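PDB 6QP0: putative chromatin binding protein from Chaetomium thermophilum, which probably binds and hydrolyses ATP as a Kti12-family, PSTK-like tRNA-dependent ATPase needed for tRNA modification by Elongator, and is represented here by its P-loop NTPase domain. Local coordinates for residues Gln21-Ala24 with Tyr25-Arg29; Trp138-Gln141 with Leu142-Ala146; Ser206-Glu209 with Asn210-Arg214. All blocks are in the same frame, centred on the assembly; numbering follows the deposited sequence.

Interaction 1 of 3, residues Gln21-Ala24 with Tyr25-Arg29; sequences QLYA and YLEER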
loop_
_atom_site.group_PDB
_atom_site.type_symbol
_atom_site.label_atom_id
_atom_site.label_comp_id
_atom_site.label_asym_id
_atom_site.label_seq_id
_atom_site.Cartn_x
_atom_site.Cartn_y
_atom_site.Cartn_z
ATOM N N GLN A 21 8.408 6.622 -5.832
ATOM C CA GLN A 21 8.308 8.037 -6.172
ATOM C C GLN A 21 7.888 8.863 -4.964
ATOM O O GLN A 21 8.462 9.929 -4.700
ATOM C CB GLN A 21 7.311 8.222 -7.317
ATOM C CG GLN A 21 7.661 7.449 -8.580
ATOM C CD GLN A 21 6.583 7.546 -9.645
ATOM O OE1 GLN A 21 5.726 8.430 -9.601
ATOM N NE2 GLN A 21 6.618 6.630 -10.606
ATOM N N LEU A 22 6.891 8.389 -4.217
ATOM C CA LEU A 22 6.462 9.100 -3.019
ATOM C C LEU A 22 7.604 9.230 -2.022
ATOM O O LEU A 22 7.808 10.301 -1.437
ATOM C CB LEU A 22 5.276 8.377 -2.384
ATOM C CG LEU A 22 4.621 9.072 -1.190
ATOM C CD1 LEU A 22 3.924 10.351 -1.619
ATOM C CD2 LEU A 22 3.642 8.133 -0.503
ATOM N N TYR A 23 8.360 8.148 -1.810
ATOM C CA TYR A 23 9.505 8.199 -0.907
ATOM C C TYR A 23 10.494 9.269 -1.348
ATOM O O TYR A 23 10.858 10.155 -0.565
ATOM C CB TYR A 23 10.183 6.827 -0.852
ATOM C CG TYR A 23 11.342 6.733 0.120
ATOM C CD1 TYR A 23 12.594 7.245 -0.204
ATOM C CD2 TYR A 23 11.187 6.115 1.354
ATOM C CE1 TYR A 23 13.653 7.155 0.680
ATOM C CE2 TYR A 23 12.241 6.019 2.242
ATOM C CZ TYR A 23 13.470 6.539 1.902
ATOM O OH TYR A 23 14.518 6.444 2.788
ATOM N N ALA A 24 10.943 9.202 -2.604
ATOM C CA ALA A 24 11.870 10.203 -3.118
ATOM C C ALA A 24 11.313 11.608 -2.944
ATOM O O ALA A 24 12.030 12.524 -2.528
ATOM C CB ALA A 24 12.179 9.927 -4.590
ATOM N N TYR A 25 10.028 11.799 -3.256
ATOM C CA TYR A 25 9.401 13.098 -3.038
ATOM C C TYR A 25 9.472 13.494 -1.568
ATOM O O TYR A 25 9.923 14.592 -1.228
ATOM C CB TYR A 25 7.947 13.067 -3.513
ATOM C CG TYR A 25 7.157 14.291 -3.109
ATOM C CD1 TYR A 25 6.514 14.353 -1.878
ATOM C CD2 TYR A 25 7.054 15.385 -3.956
ATOM C CE1 TYR A 25 5.796 15.469 -1.503
ATOM C CE2 TYR A 25 6.337 16.504 -3.588
ATOM C CZ TYR A 25 5.710 16.541 -2.362
ATOM O OH TYR A 25 4.992 17.654 -1.991
ATOM N N LEU A 26 9.020 12.610 -0.678
ATOM C CA LEU A 26 9.050 12.919 0.745
ATOM C C LEU A 26 10.468 13.100 1.262
ATOM O O LEU A 26 10.663 13.771 2.281
ATOM C CB LEU A 26 8.336 11.819 1.527
ATOM C CG LEU A 26 6.831 11.735 1.266
ATOM C CD1 LEU A 26 6.261 10.454 1.846
ATOM C CD2 LEU A 26 6.114 12.947 1.843
ATOM N N GLU A 27 11.464 12.529 0.583
ATOM C CA GLU A 27 12.845 12.714 1.012
ATOM C C GLU A 27 13.323 14.132 0.721
ATOM O O GLU A 27 13.958 14.765 1.572
ATOM C CB GLU A 27 13.747 11.687 0.330
ATOM C CG GLU A 27 15.078 11.468 1.028
ATOM C CD GLU A 27 15.852 10.301 0.447
ATOM O OE1 GLU A 27 15.782 10.093 -0.782
ATOM O OE2 GLU A 27 16.522 9.586 1.222
ATOM N N GLU A 28 13.021 14.655 -0.472
ATOM C CA GLU A 28 13.409 16.026 -0.790
ATOM C C GLU A 28 12.656 17.020 0.084
ATOM O O GLU A 28 13.209 18.052 0.479
ATOM C CB GLU A 28 13.162 16.323 -2.272
ATOM C CG GLU A 28 11.765 16.844 -2.594
ATOM C CD GLU A 28 11.513 16.988 -4.087
ATOM O OE1 GLU A 28 11.601 18.122 -4.604
ATOM O OE2 GLU A 28 11.227 15.964 -4.744
ATOM N N ARG A 29 11.395 16.722 0.405
ATOM C CA ARG A 29 10.575 17.670 1.151
ATOM C C ARG A 29 10.989 17.731 2.616
ATOM O O ARG A 29 10.950 18.800 3.233
ATOM C CB ARG A 29 9.099 17.297 1.023
ATOM C CG ARG A 29 8.132 18.347 1.551
ATOM C CD ARG A 29 8.181 19.628 0.732
ATOM N NE ARG A 29 7.136 20.568 1.132
ATOM C CZ ARG A 29 5.874 20.511 0.714
ATOM N NH1 ARG A 29 5.487 19.555 -0.122
ATOM N NH2 ARG A 29 4.995 21.411 1.134
#

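Interaction 2 of 3, residues Trp138-Gln141 with Leu142-Ala146; sequences WRYQ and LYCEA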
loop_
_atom_site.group_PDB
_atom_site.type_symbol
_atom_site.label_atom_id
_atom_site.label_comp_id
_atom_site.label_asym_id
_atom_site.label_seq_id
_atom_site.Cartn_x
_atom_site.Cartn_y
_atom_site.Cartn_z
ATOM N N TRP A 138 -9.455 -3.805 7.090
ATOM C CA TRP A 138 -8.020 -3.657 7.304
ATOM C C TRP A 138 -7.612 -2.192 7.228
ATOM O O TRP A 138 -6.876 -1.694 8.089
ATOM C CB TRP A 138 -7.254 -4.500 6.285
ATOM C CG TRP A 138 -5.789 -4.210 6.223
ATOM C CD1 TRP A 138 -5.083 -3.810 5.129
ATOM C CD2 TRP A 138 -4.847 -4.291 7.300
ATOM N NE1 TRP A 138 -3.760 -3.642 5.453
ATOM C CE2 TRP A 138 -3.588 -3.930 6.780
ATOM C CE3 TRP A 138 -4.944 -4.638 8.651
ATOM C CZ2 TRP A 138 -2.437 -3.903 7.563
ATOM C CZ3 TRP A 138 -3.800 -4.611 9.427
ATOM C CH2 TRP A 138 -2.563 -4.246 8.881
ATOM N N ARG A 139 -8.094 -1.478 6.207
ATOM C CA ARG A 139 -7.820 -0.048 6.119
ATOM C C ARG A 139 -8.381 0.697 7.323
ATOM O O ARG A 139 -7.843 1.737 7.716
ATOM C CB ARG A 139 -8.392 0.526 4.821
ATOM C CG ARG A 139 -7.639 0.107 3.558
ATOM C CD ARG A 139 -8.004 0.990 2.359
ATOM N NE ARG A 139 -9.410 0.868 1.979
ATOM C CZ ARG A 139 -9.871 0.062 1.025
ATOM N NH1 ARG A 139 -9.044 -0.709 0.330
ATOM N NH2 ARG A 139 -11.170 0.029 0.761
ATOM N N TYR A 140 -9.459 0.181 7.923
ATOM C CA TYR A 140 -9.997 0.802 9.128
ATOM C C TYR A 140 -9.091 0.549 10.326
ATOM O O TYR A 140 -8.920 1.429 11.178
ATOM C CB TYR A 140 -11.407 0.286 9.407
ATOM C CG TYR A 140 -11.986 0.798 10.706
ATOM C CD1 TYR A 140 -12.565 2.057 10.781
ATOM C CD2 TYR A 140 -11.950 0.024 11.862
ATOM C CE1 TYR A 140 -13.092 2.532 11.966
ATOM C CE2 TYR A 140 -12.476 0.491 13.052
ATOM C CZ TYR A 140 -13.045 1.747 13.097
ATOM O OH TYR A 140 -13.570 2.221 14.277
ATOM N N GLN A 141 -8.505 -0.650 10.413
ATOM C CA GLN A 141 -7.540 -0.924 11.471
ATOM C C GLN A 141 -6.359 0.033 11.379
ATOM O O GLN A 141 -5.930 0.613 12.384
ATOM C CB GLN A 141 -7.054 -2.372 11.389
ATOM C CG GLN A 141 -8.141 -3.431 11.507
ATOM C CD GLN A 141 -7.579 -4.844 11.436
ATOM O OE1 GLN A 141 -6.463 -5.104 11.887
ATOM N NE2 GLN A 141 -8.349 -5.762 10.859
ATOM N N LEU A 142 -5.818 0.211 10.169
ATOM C CA LEU A 142 -4.691 1.118 9.984
ATOM C C LEU A 142 -5.075 2.545 10.341
ATOM O O LEU A 142 -4.282 3.280 10.943
ATOM C CB LEU A 142 -4.194 1.041 8.542
ATOM C CG LEU A 142 -3.597 -0.303 8.122
ATOM C CD1 LEU A 142 -3.413 -0.375 6.618
ATOM C CD2 LEU A 142 -2.270 -0.528 8.830
ATOM N N TYR A 143 -6.287 2.960 9.971
ATOM C CA TYR A 143 -6.779 4.274 10.367
ATOM C C TYR A 143 -6.758 4.422 11.883
ATOM O O TYR A 143 -6.219 5.397 12.418
ATOM C CB TYR A 143 -8.188 4.482 9.802
ATOM C CG TYR A 143 -8.963 5.634 10.403
ATOM C CD1 TYR A 143 -8.721 6.943 10.009
ATOM C CD2 TYR A 143 -9.953 5.406 11.349
ATOM C CE1 TYR A 143 -9.437 7.995 10.554
ATOM C CE2 TYR A 143 -10.673 6.449 11.898
ATOM C CZ TYR A 143 -10.412 7.741 11.498
ATOM O OH TYR A 143 -11.130 8.780 12.046
ATOM N N CYS A 144 -7.327 3.449 12.596
ATOM C CA CYS A 144 -7.310 3.501 14.053
ATOM C C CYS A 144 -5.890 3.414 14.598
ATOM O O CYS A 144 -5.607 3.954 15.673
ATOM C CB CYS A 144 -8.171 2.376 14.623
ATOM S SG CYS A 144 -9.900 2.475 14.119
ATOM N N GLU A 145 -4.987 2.752 13.875
ATOM C CA GLU A 145 -3.597 2.685 14.314
ATOM C C GLU A 145 -2.957 4.069 14.302
ATOM O O GLU A 145 -2.311 4.476 15.274
ATOM C CB GLU A 145 -2.811 1.715 13.430
ATOM C CG GLU A 145 -1.403 1.438 13.933
ATOM C CD GLU A 145 -0.711 0.314 13.183
ATOM O OE1 GLU A 145 -1.123 0.002 12.046
ATOM O OE2 GLU A 145 0.249 -0.259 13.739
ATOM N N ALA A 146 -3.126 4.811 13.203
ATOM C CA ALA A 146 -2.601 6.171 13.147
ATOM C C ALA A 146 -3.276 7.061 14.183
ATOM O O ALA A 146 -2.639 7.948 14.761
ATOM C CB ALA A 146 -2.786 6.747 11.744
#

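Interaction 3 of 3, residues Ser206-Glu209 with Asn210-Arg214; sequences SNWE and NLVFR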
loop_
_atom_site.group_PDB
_atom_site.type_symbol
_atom_site.label_atom_id
_atom_site.label_comp_id
_atom_site.label_asym_id
_atom_site.label_seq_id
_atom_site.Cartn_x
_atom_site.Cartn_y
_atom_site.Cartn_z
ATOM N N SER A 206 -4.349 -17.883 -10.700
ATOM C CA SER A 206 -5.503 -18.106 -9.832
ATOM C C SER A 206 -5.539 -17.088 -8.698
ATOM O O SER A 206 -6.571 -16.452 -8.450
ATOM C CB SER A 206 -5.469 -19.531 -9.272
ATOM O OG SER A 206 -6.576 -19.796 -8.425
ATOM N N ASN A 207 -4.415 -16.917 -7.997
ATOM C CA ASN A 207 -4.362 -15.957 -6.901
ATOM C C ASN A 207 -4.589 -14.534 -7.397
ATOM O O ASN A 207 -5.185 -13.710 -6.692
ATOM C CB ASN A 207 -3.016 -16.050 -6.182
ATOM C CG ASN A 207 -2.937 -15.131 -4.973
ATOM O OD1 ASN A 207 -3.928 -14.918 -4.279
ATOM N ND2 ASN A 207 -1.756 -14.578 -4.725
ATOM N N TRP A 208 -4.106 -14.221 -8.604
ATOM C CA TRP A 208 -4.215 -12.863 -9.128
ATOM C C TRP A 208 -5.666 -12.501 -9.421
ATOM O O TRP A 208 -6.151 -11.448 -8.990
ATOM C CB TRP A 208 -3.357 -12.728 -10.389
ATOM C CG TRP A 208 -3.145 -11.319 -10.845
ATOM C CD1 TRP A 208 -2.062 -10.536 -10.595
ATOM C CD2 TRP A 208 -4.039 -10.530 -11.636
ATOM N NE1 TRP A 208 -2.224 -9.303 -11.180
ATOM C CE2 TRP A 208 -3.431 -9.274 -11.822
ATOM C CE3 TRP A 208 -5.295 -10.762 -12.202
ATOM C CZ2 TRP A 208 -4.035 -8.255 -12.549
ATOM C CZ3 TRP A 208 -5.891 -9.750 -12.923
ATOM C CH2 TRP A 208 -5.262 -8.512 -13.092
ATOM N N GLU A 209 -6.380 -13.367 -10.148
ATOM C CA GLU A 209 -7.758 -13.065 -10.517
ATOM C C GLU A 209 -8.636 -12.903 -9.282
ATOM O O GLU A 209 -9.382 -11.924 -9.158
ATOM C CB GLU A 209 -8.321 -14.160 -11.426
ATOM C CG GLU A 209 -7.654 -14.269 -12.790
ATOM C CD GLU A 209 -7.775 -12.999 -13.609
ATOM O OE1 GLU A 209 -7.095 -12.896 -14.653
ATOM O OE2 GLU A 209 -8.549 -12.104 -13.211
ATOM N N ASN A 210 -8.570 -13.865 -8.354
ATOM C CA ASN A 210 -9.415 -13.799 -7.167
ATOM C C ASN A 210 -9.109 -12.565 -6.326
ATOM O O ASN A 210 -10.009 -12.028 -5.668
ATOM C CB ASN A 210 -9.243 -15.071 -6.331
ATOM C CG ASN A 210 -9.537 -16.334 -7.122
ATOM O OD1 ASN A 210 -8.750 -17.280 -7.125
ATOM N ND2 ASN A 210 -10.674 -16.348 -7.806
ATOM N N LEU A 211 -7.856 -12.093 -6.335
ATOM C CA LEU A 211 -7.514 -10.881 -5.598
ATOM C C LEU A 211 -8.250 -9.669 -6.163
ATOM O O LEU A 211 -8.843 -8.885 -5.414
ATOM C CB LEU A 211 -6.003 -10.645 -5.631
ATOM C CG LEU A 211 -5.218 -11.043 -4.381
ATOM C CD1 LEU A 211 -3.730 -10.858 -4.618
ATOM C CD2 LEU A 211 -5.670 -10.240 -3.168
ATOM N N VAL A 212 -8.213 -9.493 -7.487
ATOM C CA VAL A 212 -8.915 -8.368 -8.098
ATOM C C VAL A 212 -10.402 -8.433 -7.775
ATOM O O VAL A 212 -11.018 -7.431 -7.396
ATOM C CB VAL A 212 -8.685 -8.343 -9.619
ATOM C CG1 VAL A 212 -9.483 -7.204 -10.237
ATOM C CG2 VAL A 212 -7.213 -8.214 -9.943
ATOM N N PHE A 213 -11.004 -9.616 -7.939
ATOM C CA PHE A 213 -12.436 -9.756 -7.703
ATOM C C PHE A 213 -12.832 -9.257 -6.315
ATOM O O PHE A 213 -13.867 -8.600 -6.160
ATOM C CB PHE A 213 -12.860 -11.217 -7.881
ATOM C CG PHE A 213 -14.187 -11.544 -7.246
ATOM C CD1 PHE A 213 -15.372 -11.305 -7.919
ATOM C CD2 PHE A 213 -14.245 -12.083 -5.970
ATOM C CE1 PHE A 213 -16.591 -11.599 -7.333
ATOM C CE2 PHE A 213 -15.460 -12.376 -5.380
ATOM C CZ PHE A 213 -16.634 -12.136 -6.063
ATOM N N ARG A 214 -12.025 -9.560 -5.293
ATOM C CA ARG A 214 -12.351 -9.215 -3.918
ATOM C C ARG A 214 -11.691 -7.915 -3.455
ATOM O O ARG A 214 -11.659 -7.639 -2.250
ATOM C CB ARG A 214 -11.980 -10.365 -2.974
ATOM C CG ARG A 214 -10.495 -10.538 -2.654
ATOM C CD ARG A 214 -10.324 -11.655 -1.625
ATOM N NE ARG A 214 -8.934 -11.874 -1.231
ATOM C CZ ARG A 214 -8.066 -12.608 -1.920
ATOM N NH1 ARG A 214 -8.440 -13.192 -3.054
ATOM N NH2 ARG A 214 -6.826 -12.752 -1.477
HETATM O O HOH W 1 -6.392 -14.509 -4.568
#

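Interaction 1 of 3, residues Gln21-Ala24 with Tyr25-Arg29
Leu22 overlaps Leu26 one helical turn further on, its CG lying 3.7 Å from Leu26 CD1 as the two side chains cross at a slant. Both belong to helix 15-31, the helix that follows the P-loop in this nucleotide-binding fold. The two leucines start from different rotations: Leu22 sends CG opposite its own backbone N (chi1 -174°), whereas Leu26 keeps CG beside the N (chi1 -67°), which brings its CD1 back to Leu22. Together they face the sheet, both touching Ile5 of strand 4-9 and Ile128 of strand 125-130, while Phe244 and Ile247 of helix 237-250 pack on Leu22.

On another flank Tyr23 and Glu27 meet more loosely. The carboxylate approaches the ring obliquely, Glu27 OE2 standing 3.8 Å from Tyr23 CE1, and the two planes are 75° apart. Tyr25 turns elsewhere: its hydroxyl is hydrogen-bonded to Asp245, which also forms a salt bridge with Arg29, so this side of the helix is tied to helix 237-250.

Behind the side chains runs the i to i+4 backbone bonding of the helix, forked at Glu27 N. Tyr25 N donates to Gln21 O at 2.8 Å and Leu26 N to Leu22 O at 2.7 Å, the latter nearly straight. Glu28 N reaches Ala24 O at 3.1 Å, and Glu27 N binds Tyr23 O at 2.7 Å with a weak second bond to Ala24 O. Dispersion thus joins the leucines on the sheet side, while the polar ends of Tyr25, Glu28 and Arg29 bond to helix 237-250, Glu28 by a salt bridge to Arg241.

Interaction 2 of 3, residues Trp138-Gln141 with Leu142-Ala146
Leu142 lies against the indole of Trp138, one turn back along helix 136-148, which flanks the parallel sheet of this P-loop NTPase fold. From the backbone outward, Leu142 CB lies 3.8 Å from Arg139 O, and CG comes within 3.6 Å of Trp138 O. The side chain then divides over the ring system. CD1 sits over one face of the five-membered ring, 3.8 Å from its centroid and 29° off the normal, a CH-pi contact displaced toward the rim near NE1 and CE2; CD2 covers the benzo part, 3.6 Å from Trp138 CZ2 and close to CH2. Trp138 offers this face because its CG is turned opposite the backbone N (chi1 168°), sending the indole along the helix toward Leu142. Its NE1 is hydrogen-bonded to Asn133 OD1, which probably helps to hold the ring's rotation, and its side chain touches Arg110 and Leu113 of helix 106-120. Leu142 itself packs on Leu4 and Val6 of strand 4-9, so the leucine stands between the indole and the sheet.

Further round the helix, a second pair forms with the same spacing. Cys144 SG lies over one face of the Tyr140 ring, 3.6 Å from its centroid, a sulfur-aromatic contact, and the same ring meets Trp224 edge-to-face. Tyr143 passes Tyr140 more distantly and obliquely. Arg139 points elsewhere, its guanidinium held by a salt bridge to Asp225 and by hydrogen bonds to the carbonyl oxygens of Asn133 and Glu216.

Backbone bonds from Leu142 N to Trp138 O and from Cys144 N to Tyr140 O underlie both pairs. The sulfur is shifted from the ring centre toward the CE2-CZ bond, with Cys144 SG 3.4 Å from Tyr140 CZ.

Interaction 3 of 3, residues Ser206-Glu209 with Asn210-Arg214
The indole of Trp208 carries Val212 on one face: CG2 lies 3.8 Å from the centroid of the six-membered ring and only 18° off its normal, a CH-pi contact between residues one turn apart on helix 205-213, beside the P-loop of this NTPase fold. At the indole edge, in plane, is Glu209 OE2. The other flat group, the Arg214 guanidinium, has Leu211 CD2 over one face and a water molecule and Asn210 CB at its edge. Trp208 NE1 is hydrogen-bonded to the hydroxyl of Ser12, an ADP-binding residue, and Tyr203, which lines the aluminium fluoride pocket, meets the indole edge-to-face. Ala165, Arg166 and Asn169 of helix 162-174 touch the ring as well.

With Val212 CG2 rotated beside its own backbone N, this methyl leans back toward the preceding turn and comes 3.6 Å from Trp208 CZ3. A leucine in place of Trp208 would probably leave the Ser12 hydroxyl without its NE1 partner and take from Val212 CG2 the flat surface on which it rests. Glu209, whose chain is bent, forms a salt bridge with Arg166 and so adds a charged link to helix 162-174.

Asn207 and Leu211 cross at a slant, the amide OD1 of Asn207 4.1 Å from Leu211 CD1. Four backbone bonds of the helical pattern connect the segments, among them Val212 N to Trp208 O at 3.2 Å. Arg214 is the first residue to leave helical angles, yet its side chain folds back, with further hydrogen bonds to Tyr88 O and Tyr134 OH. The same water links it to the helix, accepting from Arg214 NH1 at 2.9 Å, and it probably donates to Asn207 OD1.

In the fold
The three contacts are one-turn pairings on separate helices around the parallel sheet and the nucleotide. Interactions 1 and 2 share strand 4-9 as a packing surface; their centres are 23 Å apart. Interaction 3 lies across the chain's centre from interaction 1, 31 Å between centres, and its nearest atoms are about 8 Å from those of interaction 2. Its Trp208 side chain is about 7 Å from the aluminium fluoride, against about 13 Å for that of Trp138 in interaction 2. To ADP, the side chains of Gln21 (about 6 Å) and Trp208 (about 7 Å) are at similar range, so interactions 1 and 3 both border the nucleotide.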